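Local coordinates for protein triacylglycerol lipase (Clostridium botulinum, PDB 5AH1) that probably hydrolyses triacylglycerols and related esters as a zinc-binding esterase of the alpha/beta-hydrolase class and also cleaves synthetic polyesters, at residues A[44-55]-A[429-437]. Sequence-based numbering, arbitrary orientation.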
loop_
_atom_site.group_PDB
_atom_site.type_symbol
_atom_site.label_atom_id
_atom_site.label_comp_id
_atom_site.label_asym_id
_atom_site.label_seq_id
_atom_site.Cartn_x
_atom_site.Cartn_y
_atom_site.Cartn_z
ATOM N N GLU A 44 8.350 4.528 20.128
ATOM C CA GLU A 44 9.563 5.290 19.855
ATOM C C GLU A 44 9.218 6.765 19.613
ATOM O O GLU A 44 8.177 7.070 19.046
ATOM C CB GLU A 44 10.232 4.703 18.606
ATOM C CG GLU A 44 10.810 3.286 18.804
ATOM C CD GLU A 44 11.192 2.596 17.494
ATOM O OE1 GLU A 44 10.750 3.052 16.426
ATOM O OE2 GLU A 44 11.937 1.591 17.530
ATOM N N GLU A 45 10.084 7.681 20.040
ATOM C CA GLU A 45 9.848 9.103 19.788
ATOM C C GLU A 45 10.083 9.410 18.307
ATOM O O GLU A 45 11.020 8.889 17.698
ATOM C CB GLU A 45 10.767 9.984 20.651
ATOM C CG GLU A 45 10.744 9.698 22.158
ATOM C CD GLU A 45 9.410 10.022 22.819
ATOM O OE1 GLU A 45 8.772 11.024 22.428
ATOM O OE2 GLU A 45 9.006 9.278 23.741
ATOM N N VAL A 46 9.215 10.233 17.727
ATOM C CA VAL A 46 9.433 10.767 16.387
ATOM C C VAL A 46 10.743 11.551 16.381
ATOM O O VAL A 46 11.009 12.312 17.301
ATOM C CB VAL A 46 8.272 11.692 15.975
ATOM C CG1 VAL A 46 8.602 12.467 14.705
ATOM C CG2 VAL A 46 6.988 10.883 15.801
ATOM N N LYS A 47 11.558 11.362 15.348
ATOM C CA LYS A 47 12.875 11.997 15.282
ATOM C C LYS A 47 12.880 13.204 14.361
ATOM O O LYS A 47 12.068 13.308 13.451
ATOM C CB LYS A 47 13.925 11.014 14.766
ATOM C CG LYS A 47 13.975 9.684 15.478
ATOM C CD LYS A 47 15.044 8.800 14.861
ATOM C CE LYS A 47 14.803 7.334 15.170
ATOM N NZ LYS A 47 14.809 7.077 16.636
ATOM N N SER A 48 13.825 14.107 14.588
ATOM C CA SER A 48 14.058 15.214 13.680
ATOM C C SER A 48 14.648 14.679 12.385
ATOM O O SER A 48 15.216 13.586 12.354
ATOM C CB SER A 48 15.049 16.192 14.296
ATOM O OG SER A 48 16.336 15.604 14.363
ATOM N N GLU A 49 14.537 15.467 11.325
ATOM C CA GLU A 49 15.147 15.110 10.061
ATOM C C GLU A 49 16.647 14.927 10.253
ATOM O O GLU A 49 17.247 14.018 9.687
ATOM C CB GLU A 49 14.861 16.179 9.007
ATOM C CG GLU A 49 15.448 15.869 7.652
ATOM C CD GLU A 49 14.861 16.728 6.546
ATOM O OE1 GLU A 49 14.317 17.808 6.855
ATOM O OE2 GLU A 49 14.946 16.324 5.364
ATOM N N GLU A 50 17.268 15.793 11.053
ATOM C CA GLU A 50 18.701 15.661 11.322
ATOM C C GLU A 50 19.007 14.283 11.896
ATOM O O GLU A 50 19.950 13.609 11.472
ATOM C CB GLU A 50 19.192 16.734 12.300
ATOM C CG GLU A 50 20.697 16.668 12.563
ATOM C CD GLU A 50 21.160 17.584 13.678
ATOM O OE1 GLU A 50 20.355 17.912 14.577
ATOM O OE2 GLU A 50 22.344 17.971 13.649
ATOM N N ASP A 51 18.202 13.858 12.861
ATOM C CA ASP A 51 18.450 12.576 13.524
ATOM C C ASP A 51 18.164 11.376 12.622
ATOM O O ASP A 51 18.862 10.365 12.705
ATOM C CB ASP A 51 17.664 12.472 14.837
ATOM C CG ASP A 51 18.309 13.271 15.968
ATOM O OD1 ASP A 51 19.451 13.751 15.791
ATOM O OD2 ASP A 51 17.688 13.408 17.040
ATOM N N ILE A 52 17.156 11.472 11.759
ATOM C CA ILE A 52 16.960 10.427 10.761
ATOM C C ILE A 52 18.222 10.323 9.902
ATOM O O ILE A 52 18.700 9.225 9.630
ATOM C CB ILE A 52 15.730 10.684 9.860
ATOM C CG1 ILE A 52 14.428 10.548 10.662
ATOM C CG2 ILE A 52 15.733 9.741 8.649
ATOM C CD1 ILE A 52 14.063 9.126 11.108
ATOM N N ASN A 53 18.781 11.466 9.500
ATOM C CA ASN A 53 19.952 11.479 8.618
ATOM C C ASN A 53 21.203 10.879 9.264
ATOM O O ASN A 53 22.150 10.510 8.568
ATOM C CB ASN A 53 20.244 12.901 8.118
ATOM C CG ASN A 53 19.191 13.415 7.149
ATOM O OD1 ASN A 53 18.522 12.640 6.467
ATOM N ND2 ASN A 53 19.050 14.730 7.079
ATOM N N LYS A 54 21.199 10.780 10.591
ATOM C CA LYS A 54 22.292 10.149 11.331
ATOM C C LYS A 54 22.188 8.622 11.359
ATOM O O LYS A 54 23.173 7.936 11.628
ATOM C CB LYS A 54 22.351 10.686 12.762
ATOM C CG LYS A 54 22.816 12.129 12.859
ATOM C CD LYS A 54 22.876 12.608 14.304
ATOM C CE LYS A 54 23.199 14.086 14.375
ATOM N NZ LYS A 54 23.254 14.570 15.775
ATOM N N MET A 55 20.999 8.091 11.087
ATOM C CA MET A 55 20.807 6.645 11.056
ATOM C C MET A 55 21.517 6.046 9.836
ATOM O O MET A 55 21.754 6.743 8.849
ATOM C CB MET A 55 19.309 6.304 11.019
ATOM C CG MET A 55 18.508 6.894 12.162
ATOM S SD MET A 55 16.755 6.470 12.086
ATOM C CE MET A 55 16.803 4.742 12.525
ATOM N N ILE A 429 10.556 1.184 6.071
ATOM C CA ILE A 429 10.906 1.291 4.656
ATOM C C ILE A 429 10.357 2.558 4.000
ATOM O O ILE A 429 10.814 2.943 2.923
ATOM C CB ILE A 429 10.482 0.009 3.867
ATOM C CG1 ILE A 429 11.026 -0.005 2.426
ATOM C CG2 ILE A 429 8.944 -0.167 3.903
ATOM C CD1 ILE A 429 12.547 0.118 2.312
ATOM N N VAL A 430 9.374 3.204 4.634
ATOM C CA VAL A 430 8.922 4.521 4.182
ATOM C C VAL A 430 9.398 5.635 5.133
ATOM O O VAL A 430 8.862 6.753 5.112
ATOM C CB VAL A 430 7.384 4.584 3.952
ATOM C CG1 VAL A 430 6.990 3.661 2.828
ATOM C CG2 VAL A 430 6.592 4.240 5.214
ATOM N N GLY A 431 10.435 5.355 5.921
ATOM C CA GLY A 431 11.102 6.403 6.689
ATOM C C GLY A 431 10.625 6.588 8.115
ATOM O O GLY A 431 11.086 7.490 8.816
ATOM N N THR A 432 9.714 5.725 8.551
ATOM C CA THR A 432 9.132 5.771 9.886
ATOM C C THR A 432 9.449 4.442 10.605
ATOM O O THR A 432 8.592 3.558 10.708
ATOM C CB THR A 432 7.615 6.013 9.764
ATOM O OG1 THR A 432 7.403 7.286 9.130
ATOM C CG2 THR A 432 6.923 6.024 11.122
ATOM N N PHE A 433 10.674 4.272 11.112
ATOM C CA PHE A 433 11.727 5.289 11.182
ATOM C C PHE A 433 12.998 4.728 10.562
ATOM O O PHE A 433 13.510 3.699 10.994
ATOM C CB PHE A 433 11.963 5.667 12.645
ATOM C CG PHE A 433 10.744 6.231 13.316
ATOM C CD1 PHE A 433 10.307 7.517 13.019
ATOM C CD2 PHE A 433 10.022 5.476 14.222
ATOM C CE1 PHE A 433 9.179 8.038 13.616
ATOM C CE2 PHE A 433 8.898 5.997 14.829
ATOM C CZ PHE A 433 8.475 7.282 14.517
ATOM N N GLY A 434 13.505 5.415 9.545
ATOM C CA GLY A 434 14.720 4.981 8.885
ATOM C C GLY A 434 15.207 5.997 7.881
ATOM O O GLY A 434 14.441 6.827 7.381
ATOM N N ASN A 435 16.505 5.925 7.609
ATOM C CA ASN A 435 17.160 6.754 6.617
ATOM C C ASN A 435 17.119 6.009 5.296
ATOM O O ASN A 435 17.889 5.068 5.090
ATOM C CB ASN A 435 18.596 7.002 7.078
ATOM C CG ASN A 435 19.394 7.866 6.122
ATOM O OD1 ASN A 435 18.888 8.340 5.104
ATOM N ND2 ASN A 435 20.658 8.087 6.461
ATOM N N VAL A 436 16.188 6.396 4.423
ATOM C CA VAL A 436 15.900 5.639 3.202
ATOM C C VAL A 436 15.995 6.449 1.905
ATOM O O VAL A 436 15.763 5.903 0.824
ATOM C CB VAL A 436 14.499 4.979 3.280
ATOM C CG1 VAL A 436 14.447 3.981 4.429
ATOM C CG2 VAL A 436 13.376 6.015 3.402
ATOM N N LYS A 437 16.361 7.729 1.984
ATOM C CA LYS A 437 16.253 8.582 0.800
ATOM C C LYS A 437 17.174 8.106 -0.327
ATOM O O LYS A 437 16.788 8.097 -1.498
ATOM C CB LYS A 437 16.475 10.059 1.141
ATOM C CG LYS A 437 17.866 10.409 1.617
ATOM C CD LYS A 437 17.919 11.852 2.096
ATOM C CE LYS A 437 19.302 12.222 2.603
ATOM N NZ LYS A 437 19.355 13.614 3.141
HETATM O O HOH W 1 17.050 14.759 4.687
HETATM O O HOH W 2 17.303 10.570 5.148
HETATM O O HOH W 3 22.084 10.657 5.435
#
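In N435 the first torsion (chi1 -180°) points the amide away from its own backbone N and across to M55, where ND2 bonds to M55 O at 3.0 Å. The bond is nearly straight at 175° and lies almost in the amide plane, although the donor is tilted from the carbonyl plane of M55. Asparagine fits because its two ends do different work: ND2 also gives a hydrogen to a water held by N53 O, while OD1 accepts from a second water that N53 OD1 shares. K437, extended beyond CG, reaches with NZ a third water that joins it to E49 OE2 and N53 ND2; the opposite charges lie 5.6 Å apart.

F433, after a cis peptide bond, lays its ring against residues 44-47. V46 CG2 lies 4.1 Å from F433 CZ, E44 OE1 sits at the ring edge, 3.4 Å from F433 CD2, and E45 O stands over one face with T432 CG2 over the opposite one. A flat aromatic suits this place, offering two faces, an edge for the carboxylate and an apolar rim for V46. Branched I52 packs CG2 at 3.4 Å against G434 O, and the flexible M55 bends to bring CE to F433 O.

The contact fastens an N-terminal helix, N-capped by S48, onto the loop leading from strand 415-417 to helix 437-448, at the periphery of the alpha/beta-hydrolase fold.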